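PDB 3LQY: putative isochorismatase hydrolase from Oleispira antarctica, which probably acts as a hydrolase of the isochorismatase family. Local coordinates for residues F15-N28 with F68-V82. Sequence-based numbering, arbitrary orientation. Where two conformers were deposited one is given.
Sequences FQNDYFSTYNGAKN and FFLPGSDGAKIHPSV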
ATOM      1  N   PHE A  15       5.351  -1.927  -1.879  1.00 47.85           N
ATOM      2  CA  PHE A  15       5.465  -2.607  -3.156  1.00 47.42           C
ATOM      3  C   PHE A  15       6.962  -2.953  -3.321  1.00 48.10           C
ATOM      4  O   PHE A  15       7.676  -2.319  -4.088  1.00 49.35           O
ATOM      5  CB  PHE A  15       4.974  -1.717  -4.311  1.00 48.56           C
ATOM      6  CG  PHE A  15       3.543  -1.940  -4.728  1.00 51.37           C
ATOM      7  CD1 PHE A  15       3.100  -3.198  -5.113  1.00 49.16           C
ATOM      8  CD2 PHE A  15       2.662  -0.884  -4.809  1.00 52.95           C
ATOM      9  CE1 PHE A  15       1.847  -3.398  -5.555  1.00 51.72           C
ATOM     10  CE2 PHE A  15       1.375  -1.073  -5.255  1.00 52.09           C
ATOM     11  CZ  PHE A  15       0.948  -2.343  -5.618  1.00 50.65           C
ATOM     12  N   GLN A  16       7.438  -3.915  -2.526  1.00 46.16           N
ATOM     13  CA  GLN A  16       8.829  -4.263  -2.411  1.00 46.10           C
ATOM     14  C   GLN A  16       9.136  -5.574  -3.110  1.00 44.73           C
ATOM     15  O   GLN A  16       8.286  -6.452  -3.258  1.00 43.43           O
ATOM     16  CB  GLN A  16       9.243  -4.316  -0.946  1.00 46.16           C
ATOM     17  CG  GLN A  16       9.206  -2.954  -0.286  1.00 47.23           C
ATOM     18  CD  GLN A  16       9.196  -3.061   1.208  1.00 49.62           C
ATOM     19  OE1 GLN A  16       8.141  -2.892   1.830  1.00 49.68           O
ATOM     20  NE2 GLN A  16      10.327  -3.349   1.803  1.00 49.01           N
ATOM     21  N   ASN A  17      10.371  -5.661  -3.618  1.00 47.30           N
ATOM     22  CA  ASN A  17      10.778  -6.776  -4.451  1.00 47.08           C
ATOM     23  C   ASN A  17      10.443  -8.162  -3.942  1.00 46.23           C
ATOM     24  O   ASN A  17      10.003  -9.035  -4.715  1.00 46.48           O
ATOM     25  CB  ASN A  17      12.288  -6.700  -4.690  1.00 47.86           C
ATOM     26  CG  ASN A  17      12.665  -5.616  -5.693  1.00 50.57           C
ATOM     27  OD1 ASN A  17      11.931  -5.356  -6.645  1.00 48.30           O
ATOM     28  ND2 ASN A  17      13.804  -4.975  -5.473  1.00 52.92           N
ATOM     29  N   ASP A  18      10.689  -8.423  -2.661  1.00 46.06           N
ATOM     30  CA  ASP A  18      10.356  -9.782  -2.104  1.00 45.36           C
ATOM     31  C   ASP A  18       8.936 -10.301  -2.321  1.00 43.49           C
ATOM     32  O   ASP A  18       8.680 -11.507  -2.156  1.00 44.43           O
ATOM     33  CB  ASP A  18      10.714  -9.905  -0.603  1.00 44.64           C
ATOM     34  CG  ASP A  18      12.209 -10.139  -0.331  1.00 48.27           C
ATOM     35  OD1 ASP A  18      12.896 -10.753  -1.174  1.00 53.13           O
ATOM     36  OD2 ASP A  18      12.721  -9.682   0.731  1.00 49.34           O
ATOM     37  N   TYR A  19       8.026  -9.403  -2.671  1.00 42.16           N
ATOM     38  CA  TYR A  19       6.635  -9.741  -2.945  1.00 41.95           C
ATOM     39  C   TYR A  19       6.315 -10.187  -4.350  1.00 42.80           C
ATOM     40  O   TYR A  19       5.275 -10.749  -4.593  1.00 41.94           O
ATOM     41  CB  TYR A  19       5.708  -8.563  -2.578  1.00 41.26           C
ATOM     42  CG  TYR A  19       5.445  -8.334  -1.093  1.00 37.73           C
ATOM     43  CD1 TYR A  19       5.594  -9.355  -0.172  1.00 43.62           C
ATOM     44  CD2 TYR A  19       4.981  -7.104  -0.644  1.00 38.41           C
ATOM     45  CE1 TYR A  19       5.257  -9.176   1.163  1.00 43.40           C
ATOM     46  CE2 TYR A  19       4.649  -6.876   0.712  1.00 39.60           C
ATOM     47  CZ  TYR A  19       4.810  -7.932   1.610  1.00 40.71           C
ATOM     48  OH  TYR A  19       4.518  -7.717   2.928  1.00 43.46           O
ATOM     49  N   PHE A  20       7.245 -10.041  -5.268  1.00 43.93           N
ATOM     50  CA  PHE A  20       6.978 -10.266  -6.680  1.00 45.90           C
ATOM     51  C   PHE A  20       7.578 -11.605  -7.095  1.00 46.95           C
ATOM     52  O   PHE A  20       8.832 -11.800  -7.052  1.00 48.08           O
ATOM     53  CB  PHE A  20       7.702  -9.179  -7.478  1.00 45.98           C
ATOM     54  CG  PHE A  20       7.063  -7.811  -7.402  1.00 46.73           C
ATOM     55  CD1 PHE A  20       6.391  -7.311  -8.484  1.00 47.35           C
ATOM     56  CD2 PHE A  20       7.153  -7.031  -6.235  1.00 45.57           C
ATOM     57  CE1 PHE A  20       5.825  -6.010  -8.444  1.00 51.27           C
ATOM     58  CE2 PHE A  20       6.585  -5.760  -6.159  1.00 45.00           C
ATOM     59  CZ  PHE A  20       5.926  -5.235  -7.268  1.00 49.38           C
ATOM     60  N   SER A  21       6.763 -12.516  -7.591  1.00 47.61           N
ATOM     61  CA  SER A  21       7.310 -13.798  -8.030  1.00 50.55           C
ATOM     62  C   SER A  21       8.229 -13.631  -9.271  1.00 50.36           C
ATOM     63  O   SER A  21       9.097 -14.485  -9.499  1.00 52.91           O
ATOM     64  CB  SER A  21       6.225 -14.791  -8.331  1.00 53.30           C
ATOM     65  OG  SER A  21       5.370 -14.274  -9.324  1.00 59.59           O
ATOM     66  N   THR A  22       8.062 -12.537 -10.030  1.00 48.51           N
ATOM     67  CA  THR A  22       8.986 -12.200 -11.129  1.00 50.03           C
ATOM     68  C   THR A  22      10.332 -11.678 -10.634  1.00 49.45           C
ATOM     69  O   THR A  22      11.256 -11.539 -11.449  1.00 49.29           O
ATOM     70  CB  THR A  22       8.353 -11.178 -12.138  1.00 50.01           C
ATOM     71  OG1 THR A  22       8.069  -9.930 -11.479  1.00 51.02           O
ATOM     72  CG2 THR A  22       7.050 -11.714 -12.761  1.00 55.32           C
ATOM     73  N   TYR A  23      10.494 -11.452  -9.331  1.00 46.97           N
ATOM     74  CA  TYR A  23      11.793 -11.054  -8.792  1.00 47.96           C
ATOM     75  C   TYR A  23      12.624 -12.230  -8.341  1.00 48.58           C
ATOM     76  O   TYR A  23      12.187 -13.027  -7.525  1.00 49.29           O
ATOM     77  CB  TYR A  23      11.632 -10.060  -7.682  1.00 48.66           C
ATOM     78  CG  TYR A  23      12.911  -9.632  -7.019  1.00 52.48           C
ATOM     79  CD1 TYR A  23      13.748  -8.665  -7.598  1.00 52.11           C
ATOM     80  CD2 TYR A  23      13.280 -10.177  -5.795  1.00 56.60           C
ATOM     81  CE1 TYR A  23      14.866  -8.235  -6.943  1.00 54.93           C
ATOM     82  CE2 TYR A  23      14.443  -9.778  -5.157  1.00 59.60           C
ATOM     83  CZ  TYR A  23      15.225  -8.825  -5.730  1.00 57.88           C
ATOM     84  OH  TYR A  23      16.363  -8.409  -5.066  1.00 67.67           O
ATOM     85  N   ASN A  24      13.819 -12.359  -8.946  1.00 49.71           N
ATOM     86  CA  ASN A  24      14.709 -13.481  -8.669  1.00 52.10           C
ATOM     87  C   ASN A  24      15.102 -13.508  -7.188  1.00 51.47           C
ATOM     88  O   ASN A  24      15.643 -12.518  -6.653  1.00 51.21           O
ATOM     89  CB  ASN A  24      15.984 -13.426  -9.548  1.00 52.83           C
ATOM     90  CG  ASN A  24      16.817 -14.694  -9.467  1.00 56.72           C
ATOM     91  OD1 ASN A  24      16.288 -15.790  -9.353  1.00 61.87           O
ATOM     92  ND2 ASN A  24      18.117 -14.552  -9.663  1.00 64.85           N
ATOM     93  N   GLY A  25      14.777 -14.621  -6.538  1.00 53.99           N
ATOM     94  CA  GLY A  25      15.046 -14.836  -5.110  1.00 52.79           C
ATOM     95  C   GLY A  25      14.023 -14.211  -4.158  1.00 52.68           C
ATOM     96  O   GLY A  25      14.287 -14.129  -2.959  1.00 52.65           O
ATOM     97  N   ALA A  26      12.870 -13.812  -4.690  1.00 51.07           N
ATOM     98  CA  ALA A  26      11.815 -13.163  -3.866  1.00 49.38           C
ATOM     99  C   ALA A  26      11.569 -14.067  -2.669  1.00 51.50           C
ATOM    100  O   ALA A  26      11.346 -15.260  -2.849  1.00 52.45           O
ATOM    101  CB  ALA A  26      10.550 -12.965  -4.687  1.00 48.14           C
ATOM    102  N   LYS A  27      11.578 -13.515  -1.444  1.00 51.37           N
ATOM    103  CA  LYS A  27      11.440 -14.356  -0.244  1.00 53.54           C
ATOM    104  C   LYS A  27       9.991 -14.505   0.245  1.00 52.38           C
ATOM    105  O   LYS A  27       9.723 -15.281   1.221  1.00 54.27           O
ATOM    106  CB  LYS A  27      12.325 -13.837   0.909  1.00 54.59           C
ATOM    107  CG  LYS A  27      13.888 -13.932   0.704  1.00 56.90           C
ATOM    108  CD  LYS A  27      14.631 -13.238   1.856  1.00 61.08           C
ATOM    109  CE  LYS A  27      16.174 -13.181   1.727  1.00 64.51           C
ATOM    110  NZ  LYS A  27      16.710 -12.000   0.954  1.00 63.43           N
ATOM    111  N   ASN A  28       9.048 -13.790  -0.374  0.50 50.19           N
ATOM    112  CA  ASN A  28       7.661 -13.810   0.127  0.50 49.42           C
ATOM    113  C   ASN A  28       6.699 -13.438  -1.001  0.50 48.21           C
ATOM    114  O   ASN A  28       5.956 -12.471  -0.876  0.50 46.32           O
ATOM    115  CB  ASN A  28       7.516 -12.848   1.322  0.50 48.37           C
ATOM    116  CG  ASN A  28       6.395 -13.264   2.298  0.50 48.34           C
ATOM    117  OD1 ASN A  28       6.595 -14.090   3.209  0.50 45.15           O
ATOM    118  ND2 ASN A  28       5.219 -12.662   2.121  0.50 41.41           N
ATOM    119  N   PHE A  68      11.851 -12.263   5.324  1.00 54.55           N
ATOM    120  CA  PHE A  68      11.822 -11.482   4.098  1.00 52.00           C
ATOM    121  C   PHE A  68      12.033 -10.040   4.513  1.00 51.96           C
ATOM    122  O   PHE A  68      12.041  -9.734   5.717  1.00 54.14           O
ATOM    123  CB  PHE A  68      10.520 -11.671   3.303  1.00 47.49           C
ATOM    124  CG  PHE A  68       9.248 -11.280   4.041  1.00 47.48           C
ATOM    125  CD1 PHE A  68       8.771 -12.043   5.096  1.00 48.35           C
ATOM    126  CD2 PHE A  68       8.500 -10.191   3.627  1.00 42.04           C
ATOM    127  CE1 PHE A  68       7.581 -11.678   5.758  1.00 45.44           C
ATOM    128  CE2 PHE A  68       7.286  -9.849   4.257  1.00 42.84           C
ATOM    129  CZ  PHE A  68       6.859 -10.569   5.323  1.00 45.23           C
ATOM    130  N   PHE A  69      12.186  -9.154   3.545  1.00 50.07           N
ATOM    131  CA  PHE A  69      12.498  -7.759   3.820  1.00 50.36           C
ATOM    132  C   PHE A  69      13.649  -7.613   4.798  1.00 55.07           C
ATOM    133  O   PHE A  69      13.586  -6.854   5.762  1.00 54.93           O
ATOM    134  CB  PHE A  69      11.283  -6.979   4.277  1.00 49.11           C
ATOM    135  CG  PHE A  69      10.160  -6.941   3.274  1.00 44.53           C
ATOM    136  CD1 PHE A  69      10.401  -7.124   1.921  1.00 46.87           C
ATOM    137  CD2 PHE A  69       8.856  -6.602   3.671  1.00 41.43           C
ATOM    138  CE1 PHE A  69       9.361  -7.060   1.005  1.00 45.52           C
ATOM    139  CE2 PHE A  69       7.843  -6.542   2.742  1.00 38.63           C
ATOM    140  CZ  PHE A  69       8.096  -6.745   1.413  1.00 40.39           C
ATOM    141  N   LEU A  70      14.749  -8.283   4.460  1.00 57.92           N
ATOM    142  CA  LEU A  70      15.936  -8.229   5.286  1.00 61.74           C
ATOM    143  C   LEU A  70      16.401  -6.805   5.236  1.00 63.86           C
ATOM    144  O   LEU A  70      16.282  -6.142   4.206  1.00 63.36           O
ATOM    145  CB  LEU A  70      17.001  -9.203   4.813  1.00 62.77           C
ATOM    146  CG  LEU A  70      16.843 -10.616   5.395  1.00 64.18           C
ATOM    147  CD1 LEU A  70      15.574 -11.308   4.912  1.00 58.15           C
ATOM    148  CD2 LEU A  70      18.036 -11.462   5.056  1.00 64.18           C
ATOM    149  N   PRO A  71      16.889  -6.302   6.369  1.00 67.52           N
ATOM    150  CA  PRO A  71      17.253  -4.904   6.383  1.00 70.06           C
ATOM    151  C   PRO A  71      18.519  -4.637   5.511  1.00 71.96           C
ATOM    152  O   PRO A  71      19.532  -5.368   5.587  1.00 73.24           O
ATOM    153  CB  PRO A  71      17.438  -4.628   7.877  1.00 73.10           C
ATOM    154  CG  PRO A  71      18.007  -5.926   8.399  1.00 74.35           C
ATOM    155  CD  PRO A  71      17.257  -6.983   7.623  1.00 70.26           C
ATOM    156  N   GLY A  72      18.413  -3.633   4.637  1.00 71.62           N
ATOM    157  CA  GLY A  72      19.461  -3.294   3.685  1.00 73.84           C
ATOM    158  C   GLY A  72      19.540  -4.147   2.415  1.00 71.20           C
ATOM    159  O   GLY A  72      20.404  -3.902   1.552  1.00 71.11           O
ATOM    160  N   SER A  73      18.651  -5.137   2.299  1.00 66.40           N
ATOM    161  CA  SER A  73      18.682  -6.080   1.173  1.00 64.17           C
ATOM    162  C   SER A  73      18.002  -5.506  -0.059  1.00 62.07           C
ATOM    163  O   SER A  73      17.142  -4.617   0.057  1.00 61.16           O
ATOM    164  CB  SER A  73      17.996  -7.383   1.552  1.00 61.79           C
ATOM    165  OG  SER A  73      16.620  -7.164   1.825  1.00 57.71           O
ATOM    166  N   ASP A  74      18.364  -6.028  -1.237  1.00 60.84           N
ATOM    167  CA  ASP A  74      17.664  -5.648  -2.468  1.00 59.68           C
ATOM    168  C   ASP A  74      16.183  -6.118  -2.400  1.00 55.72           C
ATOM    169  O   ASP A  74      15.303  -5.514  -3.027  1.00 54.52           O
ATOM    170  CB  ASP A  74      18.344  -6.204  -3.728  1.00 60.60           C
ATOM    171  CG  ASP A  74      19.772  -5.716  -3.894  1.00 67.31           C
ATOM    172  OD1 ASP A  74      20.173  -4.713  -3.245  1.00 72.07           O
ATOM    173  OD2 ASP A  74      20.500  -6.327  -4.711  1.00 71.84           O
ATOM    174  N   GLY A  75      15.912  -7.178  -1.622  1.00 53.14           N
ATOM    175  CA  GLY A  75      14.570  -7.756  -1.583  1.00 50.47           C
ATOM    176  C   GLY A  75      13.586  -6.806  -0.899  1.00 48.80           C
ATOM    177  O   GLY A  75      12.358  -6.850  -1.148  1.00 47.10           O
ATOM    178  N   ALA A  76      14.138  -5.916  -0.067  1.00 50.97           N
ATOM    179  CA  ALA A  76      13.357  -4.899   0.676  1.00 52.57           C
ATOM    180  C   ALA A  76      13.266  -3.568  -0.041  1.00 53.31           C
ATOM    181  O   ALA A  76      12.667  -2.636   0.471  1.00 54.50           O
ATOM    182  CB  ALA A  76      13.961  -4.670   2.057  1.00 55.60           C
ATOM    183  N   LYS A  77      13.850  -3.472  -1.220  1.00 54.50           N
ATOM    184  CA  LYS A  77      13.782  -2.248  -2.026  1.00 56.50           C
ATOM    185  C   LYS A  77      12.437  -2.185  -2.733  1.00 54.21           C
ATOM    186  O   LYS A  77      11.898  -3.214  -3.098  1.00 51.12           O
ATOM    187  CB  LYS A  77      14.921  -2.222  -3.064  1.00 60.39           C
ATOM    188  CG  LYS A  77      16.287  -2.080  -2.462  1.00 65.43           C
ATOM    189  CD  LYS A  77      17.403  -2.104  -3.577  1.00 69.53           C
ATOM    190  CE  LYS A  77      18.787  -1.970  -2.999  1.00 75.75           C
ATOM    191  NZ  LYS A  77      19.804  -2.203  -4.076  1.00 78.47           N
ATOM    192  N   ILE A  78      11.919  -0.968  -2.934  1.00 55.53           N
ATOM    193  CA  ILE A  78      10.697  -0.750  -3.713  1.00 53.74           C
ATOM    194  C   ILE A  78      10.973  -1.198  -5.145  1.00 54.02           C
ATOM    195  O   ILE A  78      12.040  -0.867  -5.752  1.00 55.90           O
ATOM    196  CB  ILE A  78      10.312   0.739  -3.772  1.00 56.24           C
ATOM    197  CG1 ILE A  78       9.889   1.231  -2.393  1.00 59.48           C
ATOM    198  CG2 ILE A  78       9.219   0.980  -4.833  1.00 57.83           C
ATOM    199  CD1 ILE A  78       9.543   2.720  -2.356  1.00 64.22           C
ATOM    200  N   HIS A  79      10.004  -1.906  -5.690  1.00 51.90           N
ATOM    201  CA  HIS A  79      10.065  -2.471  -6.991  1.00 53.64           C
ATOM    202  C   HIS A  79      10.127  -1.323  -8.006  1.00 57.76           C
ATOM    203  O   HIS A  79       9.503  -0.276  -7.764  1.00 58.16           O
ATOM    204  CB  HIS A  79       8.849  -3.342  -7.213  1.00 52.04           C
ATOM    205  CG  HIS A  79       8.940  -4.192  -8.432  1.00 51.17           C
ATOM    206  ND1 HIS A  79       8.378  -3.816  -9.629  1.00 55.36           N
ATOM    207  CD2 HIS A  79       9.478  -5.414  -8.632  1.00 50.87           C
ATOM    208  CE1 HIS A  79       8.604  -4.753 -10.529  1.00 56.83           C
ATOM    209  NE2 HIS A  79       9.301  -5.721  -9.962  1.00 52.41           N
ATOM    210  N   PRO A  80      10.892  -1.493  -9.107  1.00 62.31           N
ATOM    211  CA  PRO A  80      11.019  -0.356 -10.060  1.00 66.45           C
ATOM    212  C   PRO A  80       9.720   0.061 -10.754  1.00 68.12           C
ATOM    213  O   PRO A  80       9.599   1.213 -11.169  1.00 71.07           O
ATOM    214  CB  PRO A  80      12.002  -0.860 -11.110  1.00 69.59           C
ATOM    215  CG  PRO A  80      12.690  -2.036 -10.524  1.00 68.77           C
ATOM    216  CD  PRO A  80      11.740  -2.636  -9.515  1.00 61.33           C
ATOM    217  N   SER A  81       8.739  -0.840 -10.848  1.00 66.55           N
ATOM    218  CA  SER A  81       7.504  -0.515 -11.526  1.00 67.80           C
ATOM    219  C   SER A  81       6.809   0.653 -10.816  1.00 67.86           C
ATOM    220  O   SER A  81       6.047   1.374 -11.439  1.00 71.88           O
ATOM    221  CB  SER A  81       6.589  -1.741 -11.600  1.00 66.30           C
ATOM    222  OG  SER A  81       6.097  -2.093 -10.319  1.00 61.43           O
ATOM    223  N   VAL A  82       7.096   0.852  -9.530  1.00 65.68           N
ATOM    224  CA  VAL A  82       6.494   1.939  -8.718  1.00 65.03           C
ATOM    225  C   VAL A  82       7.542   2.690  -7.878  1.00 66.31           C
ATOM    226  O   VAL A  82       7.257   3.163  -6.784  1.00 64.13           O
ATOM    227  CB  VAL A  82       5.337   1.407  -7.803  1.00 61.65           C
ATOM    228  CG1 VAL A  82       4.166   1.008  -8.633  1.00 61.72           C
ATOM    229  CG2 VAL A  82       5.781   0.216  -6.996  1.00 57.03           C
TER
HETATM  230  O   HOH W   1      14.221  -2.205  -6.877  1.00 63.15           O
HETATM  231  O   HOH W   2      15.161  -9.555   1.887  1.00 58.90           O
HETATM  232  O   HOH W   3      10.071  -7.938 -10.825  1.00 59.57           O
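The ring of Phe20 lies flat over the imidazole of His79, a face-to-face stack with centroids 3.7 Å apart and planes only 6° from parallel. His79 turns its ring across to Phe20 because its chi1 of -169° sets CG opposite the main-chain nitrogen, while Pro80 CD sits over the rim of the other imidazole face; ND1 shares a hydrogen bond with Ser81 OG, which helps fix the ring's rotation. A second aromatic group follows a different geometry. Phe69 drives its edge into the face of Tyr19, CZ standing 3.5 Å from Tyr19 CZ in a T-shaped pair. One face of Phe69 carries the nearly parallel amide of Gln16 and the other packs on Phe68, whose own ring receives Asn28 CB in a CH-pi contact.

Between these two groups the backbones meet at a single bridge, Gln16 with Ile78. His79 N points almost straight at Phe15 O (2.9 Å, 177°), and Asn17 N bonds to Lys77 O. Side chains then grip main-chain groups: Asn17 ND2 reaches Asp74 O at 2.9 Å, approaching it from the face opposite Lys77 N, and Gln16 NE2 bonds to both Ala76 O and His59 O. Asp18 bonds through both main chain and side chain: its N donates to Gly75 O, and OD2 accepts from Phe69 N (2.9 Å) on the anti side; a water links OD2 with Lys27 NZ, Leu70 N and Ser73 OG.

The principle illustrated is that of loops following neighbouring parallel strands, here 8-13 and 54-59, packing together beyond the central sheet of the Rossmann-like alpha/beta isochorismatase fold.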